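Local coordinates for Avidin/streptavidin (Shewanella denitrificans, PDB 3SZH), which probably binds biotin with high affinity, as a dimeric member of the avidin family of beta-barrel proteins, at residues B[97-102]-B[109-114]; B[42-47]-B[72-77]; B[30-35]-B[54-59]. One frame throughout, in Å; residues are numbered along the deposited sequence. Where two conformers were deposited one is given.

Contact 1. Residues B[97-102]-B[109-114]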
# COMPACT_ATOMS: atom_id res chain seq x y z
N TRP B 97 -7.07 1.31 -6.64
CA TRP B 97 -5.62 1.35 -6.69
C TRP B 97 -5.11 2.73 -7.09
O TRP B 97 -5.82 3.55 -7.69
CB TRP B 97 -5.06 0.28 -7.64
CG TRP B 97 -5.61 0.29 -9.04
CD1 TRP B 97 -6.60 -0.50 -9.54
CD2 TRP B 97 -5.18 1.13 -10.14
NE1 TRP B 97 -6.81 -0.23 -10.87
CE2 TRP B 97 -5.95 0.76 -11.27
CE3 TRP B 97 -4.19 2.12 -10.29
CZ2 TRP B 97 -5.79 1.36 -12.52
CZ3 TRP B 97 -4.04 2.71 -11.53
CH2 TRP B 97 -4.85 2.34 -12.63
N GLN B 98 -3.85 2.94 -6.73
CA GLN B 98 -3.09 4.13 -7.10
C GLN B 98 -1.75 3.65 -7.63
O GLN B 98 -1.10 2.77 -7.03
CB GLN B 98 -2.89 5.03 -5.89
CG GLN B 98 -4.20 5.49 -5.22
CD GLN B 98 -3.96 6.49 -4.11
OE1 GLN B 98 -3.10 6.31 -3.24
NE2 GLN B 98 -4.70 7.56 -4.14
N LEU B 99 -1.30 4.27 -8.72
CA LEU B 99 -0.03 3.99 -9.37
C LEU B 99 0.82 5.25 -9.36
O LEU B 99 0.41 6.28 -9.90
CB LEU B 99 -0.31 3.56 -10.82
CG LEU B 99 0.81 3.31 -11.85
CD1 LEU B 99 1.44 4.57 -12.42
CD2 LEU B 99 1.88 2.39 -11.31
N VAL B 100 1.99 5.17 -8.73
CA VAL B 100 2.93 6.28 -8.72
C VAL B 100 4.19 5.92 -9.50
O VAL B 100 4.78 4.86 -9.32
CB VAL B 100 3.23 6.80 -7.27
CG1 VAL B 100 3.85 5.73 -6.37
CG2 VAL B 100 4.11 8.06 -7.31
N VAL B 101 4.56 6.84 -10.38
CA VAL B 101 5.72 6.68 -11.24
C VAL B 101 6.94 7.40 -10.69
O VAL B 101 6.86 8.55 -10.24
CB VAL B 101 5.40 7.20 -12.69
CG1 VAL B 101 6.56 6.94 -13.66
CG2 VAL B 101 4.10 6.59 -13.22
N ASN B 102 8.07 6.70 -10.70
CA ASN B 102 9.37 7.28 -10.35
C ASN B 102 9.58 8.57 -11.14
O ASN B 102 9.31 8.60 -12.34
CB ASN B 102 10.45 6.23 -10.62
CG ASN B 102 11.84 6.68 -10.28
OD1 ASN B 102 12.05 7.63 -9.51
ND2 ASN B 102 12.83 5.97 -10.82
N GLN B 109 -0.19 13.31 -11.36
CA GLN B 109 0.44 12.23 -12.13
C GLN B 109 0.22 10.84 -11.53
O GLN B 109 0.58 9.85 -12.16
CB GLN B 109 1.94 12.50 -12.28
CG GLN B 109 2.27 13.68 -13.16
CD GLN B 109 3.72 14.01 -13.09
OE1 GLN B 109 4.26 14.18 -12.01
NE2 GLN B 109 4.39 14.06 -14.25
N ILE B 110 -0.37 10.77 -10.34
CA ILE B 110 -0.68 9.49 -9.71
C ILE B 110 -1.96 8.96 -10.35
O ILE B 110 -2.98 9.65 -10.37
CB ILE B 110 -0.80 9.65 -8.19
CG1 ILE B 110 0.56 10.06 -7.59
CG2 ILE B 110 -1.29 8.35 -7.56
CD1 ILE B 110 0.49 10.46 -6.14
N LEU B 111 -1.84 7.80 -11.00
CA LEU B 111 -2.96 7.22 -11.72
C LEU B 111 -3.83 6.44 -10.74
O LEU B 111 -3.34 5.86 -9.77
CB LEU B 111 -2.46 6.29 -12.83
CG LEU B 111 -1.55 6.93 -13.90
CD1 LEU B 111 -1.18 5.92 -14.97
CD2 LEU B 111 -2.19 8.16 -14.52
N LYS B 112 -5.13 6.43 -10.99
CA LYS B 112 -6.06 5.72 -10.13
C LYS B 112 -7.03 4.89 -10.93
O LYS B 112 -7.39 5.25 -12.05
CB LYS B 112 -6.88 6.70 -9.28
CG LYS B 112 -6.11 7.52 -8.28
CD LYS B 112 -7.03 8.50 -7.58
CE LYS B 112 -6.24 9.39 -6.66
NZ LYS B 112 -4.98 9.81 -7.32
N GLY B 113 -7.51 3.82 -10.31
CA GLY B 113 -8.57 3.03 -10.91
C GLY B 113 -9.16 2.03 -9.95
O GLY B 113 -8.86 2.03 -8.75
N GLN B 114 -10.05 1.20 -10.50
CA GLN B 114 -10.75 0.18 -9.71
C GLN B 114 -10.47 -1.18 -10.29
O GLN B 114 -10.57 -1.38 -11.49
CB GLN B 114 -12.29 0.38 -9.64
CG GLN B 114 -13.03 -0.94 -9.18
CD GLN B 114 -14.01 -0.85 -7.96
OE1 GLN B 114 -15.10 -0.24 -8.07
NE2 GLN B 114 -13.66 -1.55 -6.84
O HOH W 1 -8.59 -0.56 -13.49
O HOH W 2 2.86 9.14 -10.66
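Leu111 O is gripped twice from the neighbouring strand: Leu99 N donates to it at 2.8 Å, and Gln98 CA brings a C-H to within 3.2 Å of the same oxygen. Leu111 N returns a bond to Leu99 O at 2.9 Å, which closes the hydrogen-bonded pair. The same pattern recurs at Trp97 and Gly113, whose N-H groups each reach the other's oxygen, while Gln98 and Lys112 form the non-hydrogen-bonded pair between them. Strands 97-101 and 111-114 thus belong to the antiparallel hairpin of the last two strands, 92-101 and 111-119, of the closed barrel.

With CG wedged between its backbone N and carbonyl carbon (chi1 55°), the Trp97 indole folds back over the opposite backbone. Gly113 N lies 3.4 Å above the ring plane, over its centre, and Gly113 CA makes a CH-pi contact 3.8 Å from the five-membered ring centroid. Glycine suits this place because a side chain would strike the ring. Leu99 and Leu111 lie side by side on that same face; on the other, Gln98 and Lys112 run side by side through their aliphatic parts. Trp97 NE1 donates to a water that may in turn bond Gln114 O, and has a weak second acceptor in Asp115. Pressed against a peptide and meeting Trp80, the indole is consistent with a fixed aromatic wall of the biotin pocket, as in streptavidin.

Contact 2. Residues B[42-47]-B[72-77]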
# COMPACT_ATOMS: atom_id res chain seq x y z
N GLY B 42 -1.61 -5.40 -23.79
CA GLY B 42 -0.96 -4.18 -24.26
C GLY B 42 0.04 -3.56 -23.31
O GLY B 42 0.85 -2.71 -23.70
N PHE B 43 -0.00 -3.96 -22.04
CA PHE B 43 0.86 -3.38 -21.03
C PHE B 43 2.16 -4.16 -20.88
O PHE B 43 2.27 -5.32 -21.30
CB PHE B 43 0.12 -3.26 -19.69
CG PHE B 43 -0.94 -2.20 -19.70
CD1 PHE B 43 -2.20 -2.46 -20.20
CD2 PHE B 43 -0.65 -0.91 -19.25
CE1 PHE B 43 -3.18 -1.47 -20.24
CE2 PHE B 43 -1.63 0.08 -19.28
CZ PHE B 43 -2.90 -0.20 -19.77
N ALA B 44 3.16 -3.48 -20.34
CA ALA B 44 4.44 -4.10 -20.05
C ALA B 44 4.39 -4.78 -18.67
O ALA B 44 3.34 -4.81 -18.01
CB ALA B 44 5.57 -3.08 -20.15
N CYS B 45 5.53 -5.32 -18.26
CA CYS B 45 5.63 -6.07 -16.99
C CYS B 45 4.54 -7.14 -16.87
O CYS B 45 3.93 -7.31 -15.80
CB CYS B 45 5.60 -5.13 -15.78
SG CYS B 45 7.04 -4.07 -15.67
N GLN B 46 4.34 -7.90 -17.95
CA GLN B 46 3.38 -9.02 -17.92
C GLN B 46 4.09 -10.36 -17.71
O GLN B 46 5.26 -10.52 -18.05
CB GLN B 46 2.60 -9.12 -19.22
CG GLN B 46 1.56 -8.07 -19.41
CD GLN B 46 0.69 -8.36 -20.62
OE1 GLN B 46 0.69 -7.62 -21.61
NE2 GLN B 46 0.00 -9.47 -20.58
N ASN B 47 3.34 -11.33 -17.19
CA ASN B 47 3.71 -12.75 -17.18
C ASN B 47 4.92 -13.12 -16.35
O ASN B 47 5.48 -14.20 -16.55
CB ASN B 47 4.00 -13.25 -18.60
CG ASN B 47 2.87 -12.98 -19.52
OD1 ASN B 47 1.73 -13.23 -19.19
ND2 ASN B 47 3.16 -12.44 -20.70
N GLU B 72 12.07 -7.38 -15.82
CA GLU B 72 11.52 -6.16 -16.41
C GLU B 72 11.19 -5.10 -15.36
O GLU B 72 10.75 -5.44 -14.25
CB GLU B 72 10.20 -6.54 -17.13
CG GLU B 72 9.79 -5.54 -18.13
CD GLU B 72 8.63 -6.02 -18.95
OE1 GLU B 72 8.32 -7.27 -18.99
OE2 GLU B 72 8.02 -5.15 -19.54
N SER B 73 11.35 -3.82 -15.74
CA SER B 73 10.97 -2.68 -14.91
C SER B 73 9.89 -1.86 -15.61
O SER B 73 10.00 -1.58 -16.81
CB SER B 73 12.16 -1.75 -14.71
OG SER B 73 11.74 -0.58 -14.04
N CYS B 74 8.91 -1.42 -14.83
CA CYS B 74 7.96 -0.40 -15.28
C CYS B 74 8.03 0.88 -14.44
O CYS B 74 7.13 1.71 -14.49
CB CYS B 74 6.54 -0.98 -15.40
SG CYS B 74 6.47 -2.33 -16.68
N ASN B 75 9.12 1.04 -13.68
CA ASN B 75 9.47 2.34 -13.10
C ASN B 75 8.42 2.96 -12.18
O ASN B 75 8.28 4.18 -12.12
CB ASN B 75 9.84 3.34 -14.22
CG ASN B 75 10.74 4.43 -13.73
OD1 ASN B 75 11.63 4.17 -12.91
ND2 ASN B 75 10.55 5.64 -14.24
N SER B 76 7.65 2.11 -11.49
CA SER B 76 6.52 2.61 -10.73
C SER B 76 6.11 1.59 -9.67
O SER B 76 6.68 0.50 -9.59
CB SER B 76 5.35 2.88 -11.69
OG SER B 76 5.02 1.69 -12.39
N ILE B 77 5.14 1.99 -8.84
CA ILE B 77 4.63 1.18 -7.72
C ILE B 77 3.11 1.30 -7.75
O ILE B 77 2.58 2.43 -7.84
CB ILE B 77 5.12 1.74 -6.35
CG1 ILE B 77 6.66 1.79 -6.29
CG2 ILE B 77 4.56 0.89 -5.19
CD1 ILE B 77 7.19 2.60 -5.12
O HOH W 3 7.79 -9.65 -17.53
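Cys45 and Cys74 are joined covalently, SG to SG at 2.1 Å, between segments that share no strand pairing. The chi3 torsion of 118° has a positive, right-handed sense. Both sulfurs lie beside their own backbone N, anti to the carbonyl carbon, and each cysteine thereby sends its SG out to meet the other. Ala44 packs against the bridge, its CB 3.7 Å from Cys74 SG; a methyl group is small enough to fit beside the sulfur and the carboxylate together.

The polar contacts centre on Glu72. Its CG is anti to the backbone N (chi1 -161°) and the chain beyond is extended, which carries the carboxylate across to the loop. Cys45 N donates to Glu72 OE2 at 2.8 Å with a nearly straight angle of 168°, although it comes from well above the carboxylate plane. The other oxygen, Glu72 OE1, takes a hydrogen bond from a water at 2.8 Å, and that water gives a second one to Gln46 O at 2.7 Å.

Segment 42-47 belongs to the loop between strands 31-37 and 50-57, which in the avidin family lies by the mouth of the biotin pocket; a disulfide tying this loop to the start of the sixth strand is also found in rhizavidin, a dimeric relative.

Turn bonds shape the other partner. Ser73 OG accepts from Asn75 N at 3.1 Å, an ST turn at the corner where the chain bends at Asn75; in one conformer Ser76 OG also donates to Cys74 O, at 3.0 Å. The Asn75 amide oxygen bonds to Asn102, just past the end of strand 92-101, while Tyr50 OH bonds to Glu72 O.

Contact 3. Residues B[30-35]-B[54-59]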
# COMPACT_ATOMS: atom_id res chain seq x y z
N GLY B 30 -1.21 -10.10 10.72
CA GLY B 30 -1.93 -9.77 9.48
C GLY B 30 -1.04 -9.18 8.40
O GLY B 30 -1.53 -8.70 7.40
N GLU B 31 0.28 -9.21 8.58
CA GLU B 31 1.16 -8.75 7.51
C GLU B 31 1.17 -9.75 6.38
O GLU B 31 1.24 -10.97 6.63
CB GLU B 31 2.57 -8.47 8.01
CG GLU B 31 3.21 -7.47 7.11
CD GLU B 31 4.64 -7.09 7.46
OE1 GLU B 31 5.10 -7.34 8.59
OE2 GLU B 31 5.28 -6.49 6.59
N LEU B 32 1.08 -9.27 5.15
CA LEU B 32 0.92 -10.09 3.98
C LEU B 32 2.19 -10.14 3.14
O LEU B 32 2.87 -9.11 2.96
CB LEU B 32 -0.24 -9.52 3.15
CG LEU B 32 -0.61 -10.12 1.80
CD1 LEU B 32 -2.11 -9.95 1.54
CD2 LEU B 32 0.21 -9.49 0.67
N THR B 33 2.45 -11.30 2.54
CA THR B 33 3.42 -11.43 1.45
C THR B 33 2.72 -12.16 0.31
O THR B 33 1.72 -12.86 0.51
CB THR B 33 4.67 -12.22 1.82
OG1 THR B 33 4.34 -13.60 2.00
CG2 THR B 33 5.35 -11.67 3.08
N GLY B 34 3.23 -11.96 -0.89
CA GLY B 34 2.71 -12.68 -2.04
C GLY B 34 3.42 -12.27 -3.31
O GLY B 34 4.50 -11.65 -3.28
N SER B 35 2.83 -12.63 -4.43
CA SER B 35 3.34 -12.34 -5.77
C SER B 35 2.18 -11.84 -6.62
O SER B 35 1.03 -12.20 -6.38
CB SER B 35 3.92 -13.58 -6.44
OG SER B 35 5.03 -14.12 -5.72
N GLY B 54 1.84 -6.09 2.19
CA GLY B 54 0.59 -5.44 2.57
C GLY B 54 0.13 -5.88 3.93
O GLY B 54 0.92 -6.38 4.75
N TRP B 55 -1.18 -5.74 4.14
CA TRP B 55 -1.83 -5.99 5.44
C TRP B 55 -3.24 -6.52 5.21
O TRP B 55 -3.92 -6.11 4.26
CB TRP B 55 -1.98 -4.68 6.23
CG TRP B 55 -0.68 -4.05 6.62
CD1 TRP B 55 -0.12 -2.95 6.06
CD2 TRP B 55 0.17 -4.46 7.69
NE1 TRP B 55 1.08 -2.69 6.68
CE2 TRP B 55 1.29 -3.60 7.68
CE3 TRP B 55 0.12 -5.49 8.64
CZ2 TRP B 55 2.35 -3.73 8.61
CZ3 TRP B 55 1.16 -5.63 9.55
CH2 TRP B 55 2.27 -4.75 9.53
N VAL B 56 -3.69 -7.37 6.13
CA VAL B 56 -5.08 -7.79 6.21
C VAL B 56 -5.60 -7.46 7.60
O VAL B 56 -4.92 -7.73 8.61
CB VAL B 56 -5.19 -9.32 5.90
CG1 VAL B 56 -6.59 -9.85 6.13
CG2 VAL B 56 -4.75 -9.59 4.47
N PHE B 57 -6.81 -6.92 7.66
CA PHE B 57 -7.48 -6.63 8.94
C PHE B 57 -8.92 -7.07 8.77
O PHE B 57 -9.75 -6.32 8.25
CB PHE B 57 -7.41 -5.14 9.27
CG PHE B 57 -7.62 -4.83 10.74
CD1 PHE B 57 -7.15 -3.62 11.25
CD2 PHE B 57 -8.23 -5.72 11.61
CE1 PHE B 57 -7.28 -3.30 12.59
CE2 PHE B 57 -8.39 -5.41 12.94
CZ PHE B 57 -7.91 -4.20 13.43
N GLY B 58 -9.23 -8.30 9.16
CA GLY B 58 -10.57 -8.86 8.96
C GLY B 58 -10.82 -9.04 7.48
O GLY B 58 -10.15 -9.83 6.81
N THR B 59 -11.77 -8.28 6.96
CA THR B 59 -12.03 -8.28 5.52
C THR B 59 -11.38 -7.13 4.77
O THR B 59 -11.47 -7.10 3.55
CB THR B 59 -13.54 -8.25 5.23
OG1 THR B 59 -14.09 -7.02 5.73
CG2 THR B 59 -14.24 -9.47 5.85
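Glu31 holds CG anti to its own backbone N (chi1 -155°), whereas Trp55 has CG beside the N (chi1 -65°); together these choices lay the glutamate's methylene chain over one face of the indole. Glu31 CG makes a CH-pi contact 3.8 Å from the centroid of the Trp55 six-membered ring, and Glu31 CB comes within 3.5 Å of Trp55 CZ3. The carboxylate follows the ring, its plane turned only 25° from it. A glutamate serves well here: its aliphatic part lies over one face of the six-membered ring, and its charged end reaches Asn53 of the second subunit, which bonds to OE2.

The backbones are antiparallel but splay strongly. Val56 N donates to Gly30 O at 2.8 Å, and Leu32 N to Gly54 O at 2.9 Å. The return bond from Gly54 N to Leu32 O is weak. Gly54 O also accepts from Asn53 of the second subunit, so this buried oxygen has two donors. Glycine fits at Gly30 for two reasons: its phi is positive, and a CB would run into Val56 O.

On the face turned away from Trp55, Leu32 CD1 touches Val56 CG2 at 4.0 Å, two branched apolar chains meeting at a slant. The pair belongs to a buried hydrocarbon layer that continues onto Ile23 and Ile26 of strand 20-26 and Ile61 of strand 60-66. Strand 31-37 sits between 20-26 and 50-57 in the barrel, while Trp55 lies against Ser62 of strand 60-66 and Asn53 of the second subunit.

Contact 3 is buried, contact 1 partly so, and contact 2 lies at the surface. Contacts 1 and 3 each join neighbouring strands of the one closed sheet through backbone hydrogen bonds, with a tryptophan and apolar pairs beside them; contact 2 instead holds a loop to a strand's start with a disulfide and a carboxylate. Contacts 1 and 2 touch, since strands 73-85 and 92-101 are neighbours: Val100 O pairs with Ile77 N and Asn102 N with Asn75 O, both probable hydrogen bonds. Contacts 2 and 3 lie on opposite sides of the chain's centre, about 10 Å apart at their nearest atoms. All three reach the second subunit; Asn102 of contact 1 bonds to Thr59 of that subunit.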